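Local coordinates for YfkN protein (Bacillus subtilis subsp. subtilis, PDB 3GVE) that belongs to the calcineurin-like phosphoesterase family of metal-dependent proteins and carries a manganese and a magnesium ion side by side in its metal centre, at residues Leu153-Glu156 with Asn157-Gln161; Val193-Ala196 with Asn197-Pro201; Phe233-Ala236 with Thr237-Gly241; Ser319-Glu322 with Thr323-Asn326; Gln329-His332 with Gln333-Glu337. All blocks are in the same frame, centred on the assembly; numbering follows the deposited sequence.

Interaction 1: residues Leu153-Glu156 with Asn157-Gln161; sequences LIDE and NGNEQ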
loop_
_atom_site.group_PDB
_atom_site.type_symbol
_atom_site.label_atom_id
_atom_site.label_comp_id
_atom_site.label_asym_id
_atom_site.label_seq_id
_atom_site.Cartn_x
_atom_site.Cartn_y
_atom_site.Cartn_z
ATOM N N LEU A 153 28.699 -17.954 22.369
ATOM C CA LEU A 153 27.910 -17.007 23.111
ATOM C C LEU A 153 28.545 -16.859 24.472
ATOM O O LEU A 153 29.313 -17.699 24.916
ATOM C CB LEU A 153 26.471 -17.520 23.232
ATOM C CG LEU A 153 25.720 -17.634 21.901
ATOM C CD1 LEU A 153 24.316 -18.183 22.098
ATOM C CD2 LEU A 153 25.721 -16.327 21.148
ATOM N N ILE A 154 28.247 -15.761 25.141
ATOM C CA ILE A 154 28.828 -15.518 26.461
ATOM C C ILE A 154 27.728 -15.662 27.511
ATOM O O ILE A 154 26.695 -15.009 27.437
ATOM C CB ILE A 154 29.460 -14.114 26.542
ATOM C CG1 ILE A 154 30.555 -13.936 25.472
ATOM C CG2 ILE A 154 29.992 -13.850 27.946
ATOM C CD1 ILE A 154 31.712 -14.891 25.587
ATOM N N ASP A 155 27.942 -16.531 28.489
ATOM C CA ASP A 155 26.924 -16.742 29.512
ATOM C C ASP A 155 26.954 -15.676 30.613
ATOM O O ASP A 155 27.730 -14.753 30.551
ATOM C CB ASP A 155 26.920 -18.195 30.047
ATOM C CG ASP A 155 28.122 -18.531 30.939
ATOM O OD1 ASP A 155 28.751 -17.625 31.471
ATOM O OD2 ASP A 155 28.411 -19.730 31.089
ATOM N N GLU A 156 26.084 -15.807 31.603
ATOM C CA GLU A 156 25.975 -14.787 32.638
ATOM C C GLU A 156 27.179 -14.752 33.587
ATOM O O GLU A 156 27.344 -13.822 34.339
ATOM C CB GLU A 156 24.673 -14.947 33.403
ATOM C CG GLU A 156 23.482 -14.648 32.527
ATOM C CD GLU A 156 22.171 -14.662 33.255
ATOM O OE1 GLU A 156 21.990 -15.482 34.170
ATOM O OE2 GLU A 156 21.314 -13.850 32.862
ATOM N N ASN A 157 28.010 -15.783 33.518
ATOM C CA ASN A 157 29.266 -15.831 34.263
ATOM C C ASN A 157 30.429 -15.311 33.408
ATOM O O ASN A 157 31.575 -15.307 33.834
ATOM C CB ASN A 157 29.539 -17.258 34.735
ATOM C CG ASN A 157 28.634 -17.676 35.866
ATOM O OD1 ASN A 157 28.239 -16.869 36.664
ATOM N ND2 ASN A 157 28.305 -18.953 35.923
ATOM N N GLY A 158 30.124 -14.853 32.200
ATOM C CA GLY A 158 31.151 -14.369 31.311
ATOM C C GLY A 158 31.872 -15.454 30.547
ATOM O O GLY A 158 32.811 -15.176 29.840
ATOM N N ASN A 159 31.450 -16.696 30.723
ATOM C CA ASN A 159 32.102 -17.841 30.086
ATOM C C ASN A 159 31.573 -18.138 28.693
ATOM O O ASN A 159 30.428 -17.853 28.387
ATOM C CB ASN A 159 31.969 -19.088 30.961
ATOM C CG ASN A 159 32.645 -18.924 32.307
ATOM O OD1 ASN A 159 32.120 -19.331 33.339
ATOM N ND2 ASN A 159 33.809 -18.340 32.293
ATOM N N GLU A 160 32.407 -18.751 27.869
ATOM C CA GLU A 160 32.015 -19.079 26.505
ATOM C C GLU A 160 31.150 -20.318 26.469
ATOM O O GLU A 160 31.409 -21.281 27.153
ATOM C CB GLU A 160 33.253 -19.283 25.637
ATOM C CG GLU A 160 33.978 -18.002 25.344
ATOM C CD GLU A 160 35.097 -18.166 24.339
ATOM O OE1 GLU A 160 35.395 -19.313 23.979
ATOM O OE2 GLU A 160 35.635 -17.145 23.909
ATOM N N GLN A 161 30.110 -20.274 25.646
ATOM C CA GLN A 161 29.239 -21.423 25.440
ATOM C C GLN A 161 28.970 -21.545 23.945
ATOM O O GLN A 161 28.453 -20.638 23.325
ATOM C CB GLN A 161 27.916 -21.288 26.210
ATOM C CG GLN A 161 28.056 -21.137 27.710
ATOM C CD GLN A 161 28.643 -22.363 28.378
ATOM O OE1 GLN A 161 28.677 -23.446 27.812
ATOM N NE2 GLN A 161 29.122 -22.181 29.591
HETATM O O HOH W 1 29.375 -20.508 33.521
#
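Asp155 and Asn157 meet in the tight connection of a beta hairpin, in which strand 146-154 turns back into strand 160-170 through a type I turn from Asp155 to Gly158 with a G1 bulge at Gly158. The backbone N of Asn157 donates to Asp155 OD1 at 2.9 Å, coming from above the carboxylate plane; this is the side-chain-to-N+2 bond of an Asx turn. Gly158 closes the beta turn, its N lying 2.9 Å from Asp155 O. Its positive phi, 82°, is easy for glycine, which has no CB to crowd the preceding carbonyl. The CG2 methyl of Ile154 rests on the same glycine. Asn159 then grips Asp155 twice: its N reaches OD1 at 3.0 Å from the face opposite to that used by Asn157, and its O takes the N of Asp155 in a nearly straight bond of 2.8 Å. A short acid whose CG sits between its own backbone N and carbonyl carbon (chi1 72°) is well suited to turn OD1 back onto these two amides. At Glu160 the aliphatic CG lies against Ile154 CD1, on the same face of the hairpin. Gln161 pairs with Leu153 through two backbone bonds, and its bent side chain brings NE2 to the anti side of Asp155 OD2, tilted out of the carboxylate plane, at 3.0 Å. One water donates to Asp155 OD2 and Asn159 OD1 and accepts from Asn157 ND2, 3.1 Å away.

Interaction 2: residues Val193-Ala196 with Asn197-Pro201; sequences VESA and NETIP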
loop_
_atom_site.group_PDB
_atom_site.type_symbol
_atom_site.label_atom_id
_atom_site.label_comp_id
_atom_site.label_asym_id
_atom_site.label_seq_id
_atom_site.Cartn_x
_atom_site.Cartn_y
_atom_site.Cartn_z
ATOM N N VAL A 193 3.143 -26.256 8.166
ATOM C CA VAL A 193 3.352 -27.175 9.298
ATOM C C VAL A 193 4.029 -28.481 8.874
ATOM O O VAL A 193 4.936 -28.980 9.538
ATOM C CB VAL A 193 2.014 -27.405 10.038
ATOM C CG1 VAL A 193 2.049 -28.580 10.991
ATOM C CG2 VAL A 193 1.516 -26.119 10.713
ATOM N N GLU A 194 3.575 -29.040 7.749
ATOM C CA GLU A 194 4.143 -30.296 7.249
ATOM C C GLU A 194 5.605 -30.128 6.854
ATOM O O GLU A 194 6.419 -30.934 7.219
ATOM C CB GLU A 194 3.354 -30.841 6.055
ATOM C CG GLU A 194 1.997 -31.394 6.403
ATOM C CD GLU A 194 1.176 -31.739 5.181
ATOM O OE1 GLU A 194 1.755 -31.902 4.093
ATOM O OE2 GLU A 194 -0.055 -31.839 5.310
ATOM N N SER A 195 5.971 -29.014 6.309
ATOM C CA SER A 195 7.393 -28.702 6.010
ATOM C C SER A 195 8.176 -28.638 7.283
ATOM O O SER A 195 9.343 -29.129 7.368
ATOM C CB SER A 195 7.498 -27.481 5.085
ATOM O OG SER A 195 8.771 -26.909 5.185
ATOM N N ALA A 196 7.621 -27.988 8.299
ATOM C CA ALA A 196 8.312 -27.890 9.575
ATOM C C ALA A 196 8.518 -29.275 10.191
ATOM O O ALA A 196 9.606 -29.573 10.655
ATOM C CB ALA A 196 7.536 -26.981 10.540
ATOM N N ASN A 197 7.467 -30.102 10.190
ATOM C CA ASN A 197 7.554 -31.424 10.781
ATOM C C ASN A 197 8.532 -32.345 10.038
ATOM O O ASN A 197 9.123 -33.193 10.635
ATOM C CB ASN A 197 6.159 -32.028 10.919
ATOM C CG ASN A 197 5.416 -31.480 12.113
ATOM O OD1 ASN A 197 6.010 -31.029 13.061
ATOM N ND2 ASN A 197 4.109 -31.542 12.059
ATOM N N GLU A 198 8.708 -32.125 8.748
ATOM C CA GLU A 198 9.644 -32.898 7.943
ATOM C C GLU A 198 11.076 -32.455 8.211
ATOM O O GLU A 198 11.994 -33.255 8.248
ATOM C CB GLU A 198 9.276 -32.689 6.480
ATOM C CG GLU A 198 10.153 -33.339 5.413
ATOM C CD GLU A 198 9.666 -32.961 4.016
ATOM O OE1 GLU A 198 8.579 -33.382 3.628
ATOM O OE2 GLU A 198 10.344 -32.208 3.329
ATOM N N THR A 199 11.253 -31.156 8.410
ATOM C CA THR A 199 12.587 -30.564 8.446
ATOM C C THR A 199 13.242 -30.488 9.837
ATOM O O THR A 199 14.419 -30.712 9.969
ATOM C CB THR A 199 12.597 -29.181 7.742
ATOM O OG1 THR A 199 12.058 -29.313 6.426
ATOM C CG2 THR A 199 14.015 -28.636 7.635
ATOM N N ILE A 200 12.468 -30.150 10.852
ATOM C CA ILE A 200 12.976 -30.017 12.206
ATOM C C ILE A 200 13.799 -31.237 12.692
ATOM O O ILE A 200 14.804 -31.065 13.286
ATOM C CB ILE A 200 11.850 -29.686 13.193
ATOM C CG1 ILE A 200 11.392 -28.219 13.015
ATOM C CG2 ILE A 200 12.298 -29.921 14.662
ATOM C CD1 ILE A 200 10.024 -27.957 13.563
ATOM N N PRO A 201 13.332 -32.461 12.446
ATOM C CA PRO A 201 14.092 -33.641 12.906
ATOM C C PRO A 201 15.510 -33.690 12.329
ATOM O O PRO A 201 16.440 -34.108 12.978
ATOM C CB PRO A 201 13.245 -34.805 12.386
ATOM C CG PRO A 201 11.875 -34.283 12.413
ATOM C CD PRO A 201 11.996 -32.840 11.960
HETATM O O HOH W 2 10.178 -29.210 3.962
#
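Thr199 turns its hydroxyl back along helix 192-205 onto the carbonyl of Ser195, one turn earlier. OG1 stands anti to its own carbonyl carbon (chi1 -53°), which sets it 2.9 Å from Ser195 O, while the backbone N of Thr199 meets the same oxygen at 3.0 Å from the opposite face of the carbonyl plane. Two donors thus hold one carbonyl, and the buried hydroxyl finds a partner inside its own helix, a common solution for threonine in this setting. A water also donates to Thr199 OG1.

Val193 and Asn197 run side by side and point the same way, the Val193 CG1 methyl 3.8 Å from Asn197 ND2. The small Ala196 lets the CG1 branch of Ile200 lie back over its carbonyl, with Ile200 CD1 4.0 Å from Ala196 CB. The N of Ile200 bonds almost straight to Ala196 O, at 2.9 Å. Pro201 has no N-H to give to the preceding turn, and the helix kinks there. The extended side chain of Glu198 takes its carboxylate to a hydrogen bond with Gln190 and a salt bridge with Lys135.

The helix packs on two neighbours: Ser195, Ala196 and Thr199 rest on Phe170 and Ile168 of strand 160-170, while Val193 and Ala196 meet Asp234, Leu235 and Lys238 of helix 232-238.

Interaction 3: residues Phe233-Ala236 with Thr237-Gly241; sequences FDLA and TKTKG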
loop_
_atom_site.group_PDB
_atom_site.type_symbol
_atom_site.label_atom_id
_atom_site.label_comp_id
_atom_site.label_asym_id
_atom_site.label_seq_id
_atom_site.Cartn_x
_atom_site.Cartn_y
_atom_site.Cartn_z
ATOM N N PHE A 233 -0.174 -19.922 14.420
ATOM C CA PHE A 233 -0.790 -20.632 15.545
ATOM C C PHE A 233 -0.545 -22.136 15.418
ATOM O O PHE A 233 -0.256 -22.802 16.379
ATOM C CB PHE A 233 -2.290 -20.337 15.609
ATOM C CG PHE A 233 -2.987 -20.991 16.771
ATOM C CD1 PHE A 233 -3.088 -20.357 17.998
ATOM C CD2 PHE A 233 -3.555 -22.238 16.618
ATOM C CE1 PHE A 233 -3.758 -20.980 19.067
ATOM C CE2 PHE A 233 -4.224 -22.858 17.679
ATOM C CZ PHE A 233 -4.324 -22.224 18.897
ATOM N N ASP A 234 -0.686 -22.649 14.206
ATOM C CA ASP A 234 -0.461 -24.066 13.938
ATOM C C ASP A 234 1.008 -24.486 14.042
ATOM O O ASP A 234 1.305 -25.550 14.548
ATOM C CB ASP A 234 -1.086 -24.438 12.589
ATOM C CG ASP A 234 -2.562 -24.075 12.531
ATOM O OD1 ASP A 234 -3.311 -24.472 13.428
ATOM O OD2 ASP A 234 -2.936 -23.351 11.631
ATOM N N LEU A 235 1.916 -23.637 13.574
ATOM C CA LEU A 235 3.331 -23.870 13.808
ATOM C C LEU A 235 3.626 -23.989 15.302
ATOM O O LEU A 235 4.323 -24.886 15.739
ATOM C CB LEU A 235 4.155 -22.725 13.244
ATOM C CG LEU A 235 4.570 -22.856 11.793
ATOM C CD1 LEU A 235 5.283 -21.558 11.389
ATOM C CD2 LEU A 235 5.508 -24.072 11.568
ATOM N N ALA A 236 3.068 -23.077 16.085
ATOM C CA ALA A 236 3.361 -23.059 17.517
ATOM C C ALA A 236 2.769 -24.255 18.256
ATOM O O ALA A 236 3.325 -24.690 19.242
ATOM C CB ALA A 236 2.861 -21.754 18.142
ATOM N N THR A 237 1.635 -24.766 17.778
ATOM C CA THR A 237 0.910 -25.812 18.503
ATOM C C THR A 237 1.128 -27.231 17.968
ATOM O O THR A 237 1.024 -28.179 18.728
ATOM C CB THR A 237 -0.601 -25.516 18.542
ATOM O OG1 THR A 237 -1.070 -25.274 17.210
ATOM C CG2 THR A 237 -0.910 -24.298 19.446
ATOM N N LYS A 238 1.395 -27.373 16.672
ATOM C CA LYS A 238 1.438 -28.702 16.036
ATOM C C LYS A 238 2.830 -29.248 15.812
ATOM O O LYS A 238 2.987 -30.392 15.427
ATOM C CB LYS A 238 0.693 -28.708 14.697
ATOM C CG LYS A 238 -0.785 -28.366 14.746
ATOM C CD LYS A 238 -1.420 -28.588 13.362
ATOM C CE LYS A 238 -2.895 -28.224 13.335
ATOM N NZ LYS A 238 -3.450 -28.559 11.977
ATOM N N THR A 239 3.841 -28.437 16.039
ATOM C CA THR A 239 5.217 -28.900 15.875
ATOM C C THR A 239 5.894 -28.967 17.222
ATOM O O THR A 239 5.336 -28.547 18.211
ATOM C CB THR A 239 6.054 -27.964 14.970
ATOM O OG1 THR A 239 6.269 -26.717 15.646
ATOM C CG2 THR A 239 5.375 -27.726 13.652
ATOM N N LYS A 240 7.117 -29.480 17.230
ATOM C CA LYS A 240 7.937 -29.529 18.431
ATOM C C LYS A 240 9.358 -29.169 18.053
ATOM O O LYS A 240 9.862 -29.658 17.060
ATOM C CB LYS A 240 7.918 -30.945 19.011
ATOM C CG LYS A 240 7.690 -31.024 20.494
ATOM C CD LYS A 240 7.210 -32.420 20.920
ATOM C CE LYS A 240 8.370 -33.406 20.970
ATOM N NZ LYS A 240 8.014 -34.757 21.485
ATOM N N GLY A 241 10.012 -28.333 18.832
ATOM C CA GLY A 241 11.402 -28.031 18.551
ATOM C C GLY A 241 11.723 -26.618 18.088
ATOM O O GLY A 241 12.863 -26.273 17.974
HETATM O O HOH W 3 -3.407 -25.891 15.811
HETATM O O HOH W 4 5.531 -26.249 19.737
#
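Phe233 and Thr237 meet near the C-terminal end of helix 232-238, the helix of a beta-alpha-beta unit between strands 210-215 and 244-247. Two threonine hydroxyls supply short bonds to helix carbonyls. Thr237 OG1 donates to Phe233 O at 2.7 Å, where the backbone N of Thr237 makes only a weak bond. Thr239 OG1 reaches Leu235 O at the same 2.7 Å, lying in the carbonyl plane, and so gives that oxygen a side-chain donor close to where the chain leaves the helix. In both threonines OG1 stands between the backbone N and the carbonyl carbon (52° in Thr237), facing back down the chain. Among backbone bonds, Lys238 N to Asp234 O is the firm one, at 2.8 Å.

A CH-pi contact adds to this: Thr237 CG2 sits over one face of the Phe233 ring, towards the rim, 4.2 Å from its centroid. Phe233 and Ala236 also touch Ile272 of strand 271-272.

Charge plays a looser part. Asp234 and Lys238 lie side by side, but OD1 and NZ stay too far apart for a salt bridge; each bonds to the backbone of Gln224 instead. Two waters add bridges. One donates to Asp234 OD1 and Thr237 OG1, the other to Thr239 O and, at 2.7 Å, to Ala236 O, which Asn273 ND2 also reaches.

Interaction 4: residues Ser319-Glu322 with Thr323-Asn326; sequences SRNE and TVTN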
loop_
_atom_site.group_PDB
_atom_site.type_symbol
_atom_site.label_atom_id
_atom_site.label_comp_id
_atom_site.label_asym_id
_atom_site.label_seq_id
_atom_site.Cartn_x
_atom_site.Cartn_y
_atom_site.Cartn_z
ATOM N N SER A 319 16.287 10.059 13.593
ATOM C CA SER A 319 17.155 10.291 12.439
ATOM C C SER A 319 17.491 9.022 11.659
ATOM O O SER A 319 17.202 7.931 12.107
ATOM C CB SER A 319 18.460 10.961 12.868
ATOM O OG SER A 319 19.171 10.147 13.758
ATOM N N ARG A 320 18.127 9.192 10.505
ATOM C CA ARG A 320 18.538 8.082 9.663
ATOM C C ARG A 320 19.879 7.521 10.092
ATOM O O ARG A 320 20.803 8.234 10.406
ATOM C CB ARG A 320 18.679 8.514 8.197
ATOM C CG ARG A 320 17.423 8.569 7.386
ATOM C CD ARG A 320 17.712 9.107 5.990
ATOM N NE ARG A 320 18.128 10.496 6.017
ATOM C CZ ARG A 320 17.307 11.538 6.019
ATOM N NH1 ARG A 320 17.808 12.752 6.055
ATOM N NH2 ARG A 320 16.011 11.388 5.998
ATOM N N ASN A 321 19.968 6.211 10.034
ATOM C CA ASN A 321 21.176 5.438 10.305
ATOM C C ASN A 321 22.162 5.654 9.156
ATOM O O ASN A 321 21.829 5.471 7.971
ATOM C CB ASN A 321 20.822 3.945 10.328
ATOM C CG ASN A 321 22.028 3.059 10.566
ATOM O OD1 ASN A 321 22.672 2.598 9.629
ATOM N ND2 ASN A 321 22.313 2.835 11.835
ATOM N N GLU A 322 23.389 6.028 9.478
ATOM C CA GLU A 322 24.383 6.311 8.446
ATOM C C GLU A 322 24.795 5.099 7.600
ATOM O O GLU A 322 25.127 5.269 6.452
ATOM C CB GLU A 322 25.636 6.976 9.042
ATOM C CG GLU A 322 25.369 8.313 9.694
ATOM C CD GLU A 322 26.616 8.947 10.297
ATOM O OE1 GLU A 322 27.708 8.358 10.208
ATOM O OE2 GLU A 322 26.476 10.054 10.856
ATOM N N THR A 323 24.785 3.896 8.170
ATOM C CA THR A 323 25.258 2.760 7.421
ATOM C C THR A 323 24.243 2.490 6.285
ATOM O O THR A 323 24.619 2.155 5.169
ATOM C CB THR A 323 25.421 1.518 8.306
ATOM O OG1 THR A 323 26.440 1.773 9.281
ATOM C CG2 THR A 323 25.793 0.212 7.530
ATOM N N VAL A 324 22.960 2.623 6.606
ATOM C CA VAL A 324 21.925 2.448 5.594
ATOM C C VAL A 324 22.031 3.520 4.524
ATOM O O VAL A 324 22.084 3.210 3.362
ATOM C CB VAL A 324 20.504 2.437 6.200
ATOM C CG1 VAL A 324 19.466 2.365 5.086
ATOM C CG2 VAL A 324 20.364 1.229 7.146
ATOM N N THR A 325 22.074 4.781 4.943
ATOM C CA THR A 325 22.117 5.880 3.998
ATOM C C THR A 325 23.325 5.793 3.084
ATOM O O THR A 325 23.188 5.919 1.889
ATOM C CB THR A 325 22.082 7.252 4.707
ATOM O OG1 THR A 325 20.907 7.328 5.505
ATOM C CG2 THR A 325 22.053 8.380 3.704
ATOM N N ASN A 326 24.499 5.571 3.661
ATOM C CA ASN A 326 25.717 5.514 2.868
ATOM C C ASN A 326 25.684 4.369 1.853
ATOM O O ASN A 326 26.121 4.500 0.733
ATOM C CB ASN A 326 26.953 5.370 3.769
ATOM C CG ASN A 326 27.315 6.659 4.495
ATOM O OD1 ASN A 326 26.783 7.710 4.201
ATOM N ND2 ASN A 326 28.210 6.560 5.453
#
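Asn321, at the N-cap of helix 322-340, has its OD1 gripped by two backbone amides. Val324 N meets it at 3.0 Å, in the carbonyl plane and on a lone pair; Thr323 N, at 2.9 Å, makes a bent and weak bond. Amides of a first helical turn have no carbonyl before them to pair with, and an asparagine side chain is just long enough to replace one. Its CG is anti to the backbone N (chi1 178°), which carries OD1 forward over the helix start. The other end of the amide is held as well, since ND2 bonds to Gln45 of helix 40-53, and this second-shell tie helps fix the rotation of the cap.

The main-chain oxygen of Asn321 is also shared. Thr325 N approaches it in the carbonyl plane with a nearly straight bond of 3.1 Å, while Thr325 OG1 comes from above that plane at 3.2 Å. Threonine suits this place because its hydroxyl can turn back to the cap residue. The next bond of the helix, Asn326 N to Glu322 O, measures 2.9 Å.

The buried side chain of Val324 touches Ala41 and Ala44 of helix 40-53 and Val95 of helix 91-98, an apolar setting that suits valine. Arg320 passes obliquely by Thr325 and carries its guanidinium to salt bridges with Glu34 and Asp26. On the way its aliphatic part brushes the threonine hydroxyl, with Arg320 CD 3.7 Å from Thr325 OG1.

Interaction 5: residues Gln329-His332 with Gln333-Glu337; sequences QQTH and QNTLE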
loop_
_atom_site.group_PDB
_atom_site.type_symbol
_atom_site.label_atom_id
_atom_site.label_comp_id
_atom_site.label_asym_id
_atom_site.label_seq_id
_atom_site.Cartn_x
_atom_site.Cartn_y
_atom_site.Cartn_z
ATOM N N GLN A 329 22.604 5.132 -0.861
ATOM C CA GLN A 329 22.472 6.476 -1.432
ATOM C C GLN A 329 22.468 6.536 -2.960
ATOM O O GLN A 329 21.590 7.139 -3.544
ATOM C CB GLN A 329 23.570 7.398 -0.900
ATOM C CG GLN A 329 23.492 8.783 -1.469
ATOM C CD GLN A 329 24.197 9.761 -0.593
ATOM O OE1 GLN A 329 23.774 10.035 0.500
ATOM N NE2 GLN A 329 25.308 10.276 -1.074
ATOM N N GLN A 330 23.454 5.915 -3.591
ATOM C CA GLN A 330 23.557 5.988 -5.056
ATOM C C GLN A 330 22.329 5.360 -5.712
ATOM O O GLN A 330 21.775 5.894 -6.634
ATOM C CB GLN A 330 24.836 5.336 -5.586
ATOM C CG GLN A 330 25.095 5.661 -7.067
ATOM C CD GLN A 330 25.031 7.165 -7.341
ATOM O OE1 GLN A 330 25.804 7.927 -6.781
ATOM N NE2 GLN A 330 24.076 7.591 -8.167
ATOM N N THR A 331 21.921 4.209 -5.201
ATOM C CA THR A 331 20.732 3.536 -5.721
ATOM C C THR A 331 19.476 4.384 -5.517
ATOM O O THR A 331 18.636 4.481 -6.376
ATOM C CB THR A 331 20.526 2.174 -5.033
ATOM O OG1 THR A 331 21.673 1.353 -5.255
ATOM C CG2 THR A 331 19.285 1.469 -5.585
ATOM N N HIS A 332 19.370 4.968 -4.341
ATOM C CA HIS A 332 18.269 5.865 -4.029
ATOM C C HIS A 332 18.222 7.047 -5.004
ATOM O O HIS A 332 17.183 7.361 -5.533
ATOM C CB HIS A 332 18.394 6.321 -2.581
ATOM C CG HIS A 332 17.424 7.392 -2.197
ATOM N ND1 HIS A 332 16.061 7.196 -2.149
ATOM C CD2 HIS A 332 17.632 8.681 -1.858
ATOM C CE1 HIS A 332 15.475 8.317 -1.780
ATOM N NE2 HIS A 332 16.406 9.231 -1.594
ATOM N N GLN A 333 19.373 7.661 -5.256
ATOM C CA GLN A 333 19.431 8.783 -6.208
ATOM C C GLN A 333 19.109 8.341 -7.628
ATOM O O GLN A 333 18.428 9.047 -8.345
ATOM C CB GLN A 333 20.772 9.508 -6.125
ATOM C CG GLN A 333 20.928 10.201 -4.785
ATOM C CD GLN A 333 22.218 10.936 -4.638
ATOM O OE1 GLN A 333 22.954 11.107 -5.594
ATOM N NE2 GLN A 333 22.491 11.389 -3.437
ATOM N N ASN A 334 19.546 7.148 -8.004
ATOM C CA ASN A 334 19.190 6.590 -9.301
ATOM C C ASN A 334 17.692 6.319 -9.403
ATOM O O ASN A 334 17.082 6.478 -10.444
ATOM C CB ASN A 334 19.982 5.297 -9.574
ATOM C CG ASN A 334 21.472 5.549 -9.775
ATOM O OD1 ASN A 334 21.905 6.671 -9.961
ATOM N ND2 ASN A 334 22.247 4.495 -9.728
ATOM N N THR A 335 17.108 5.889 -8.292
ATOM C CA THR A 335 15.675 5.656 -8.232
ATOM C C THR A 335 14.878 6.965 -8.378
ATOM O O THR A 335 13.879 7.006 -9.062
ATOM C CB THR A 335 15.291 4.898 -6.943
ATOM O OG1 THR A 335 15.922 3.616 -6.965
ATOM C CG2 THR A 335 13.788 4.695 -6.838
ATOM N N LEU A 336 15.335 8.013 -7.715
ATOM C CA LEU A 336 14.699 9.312 -7.884
ATOM C C LEU A 336 14.684 9.709 -9.363
ATOM O O LEU A 336 13.687 10.172 -9.854
ATOM C CB LEU A 336 15.423 10.374 -7.071
ATOM C CG LEU A 336 15.359 10.283 -5.553
ATOM C CD1 LEU A 336 16.256 11.334 -4.927
ATOM C CD2 LEU A 336 13.943 10.397 -4.991
ATOM N N GLU A 337 15.792 9.509 -10.062
ATOM C CA GLU A 337 15.872 9.860 -11.478
ATOM C C GLU A 337 14.875 9.021 -12.263
ATOM O O GLU A 337 14.166 9.499 -13.128
ATOM C CB GLU A 337 17.292 9.638 -11.986
ATOM C CG GLU A 337 17.535 10.029 -13.438
ATOM C CD GLU A 337 18.988 9.872 -13.877
ATOM O OE1 GLU A 337 19.458 10.695 -14.688
ATOM O OE2 GLU A 337 19.665 8.925 -13.445
HETATM O O HOH W 5 23.557 10.460 -8.330
HETATM O O HOH W 6 22.557 1.661 -7.945
#
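Side chains one turn apart on the long C-terminal helix 322-340 touch here as i to i+4 pairs, some on the exposed side and some facing the protein. On the exposed side Gln329 and Gln333 lie alongside each other with nearly parallel amides, Gln333 NE2 standing 3.4 Å from Gln329 CG. Gln330 bends at its second torsion (chi2 51°), folding its amide back towards Asn334. There Gln330 NE2 donates to Asn334 OD1 at 3.0 Å; the oxygen lies in the plane of the Gln330 amide, yet the donor sits above the plane of the Asn334 carbonyl. The length of glutamine allows this bend. A water links the same NE2 to Gln333 OE1.

Towards the interior Thr335 gives both its N, at 2.8 Å, and its OG1, at 2.9 Å, to Thr331 O, from opposite faces of that carbonyl. Its side chain packs on Pro70, Leu71 and Tyr74. His332 projects among aromatic residues, with ND1 bonded to Tyr29 OH and the ring edge-to-face with Tyr27. Leu336 crosses it obliquely and sets its branch point over one face of the imidazole, Leu336 CD1 lying 3.9 Å from His332 NE2.

In chain order the five contacts follow one another, each complete before the next begins. Interactions 2 and 3 are close partners, their centres 10 Å apart: helices 192-205 and 232-238 pack together, Ala196 CB meeting Leu235 CD2 at 3.7 Å. Interaction 1 lies on the hairpin of strands 146-154 and 160-170; its centre is 31 Å from that of interaction 2 and 30 Å from that of interaction 3, yet strand 160-170 also touches helix 192-205. Interactions 4 and 5 share helix 322-340, with centres 15 Å apart; they lie across the chain's centre from interactions 2 and 3. The C-terminal helix thus packs on one flank of the phosphoesterase fold, and the paired helices on another.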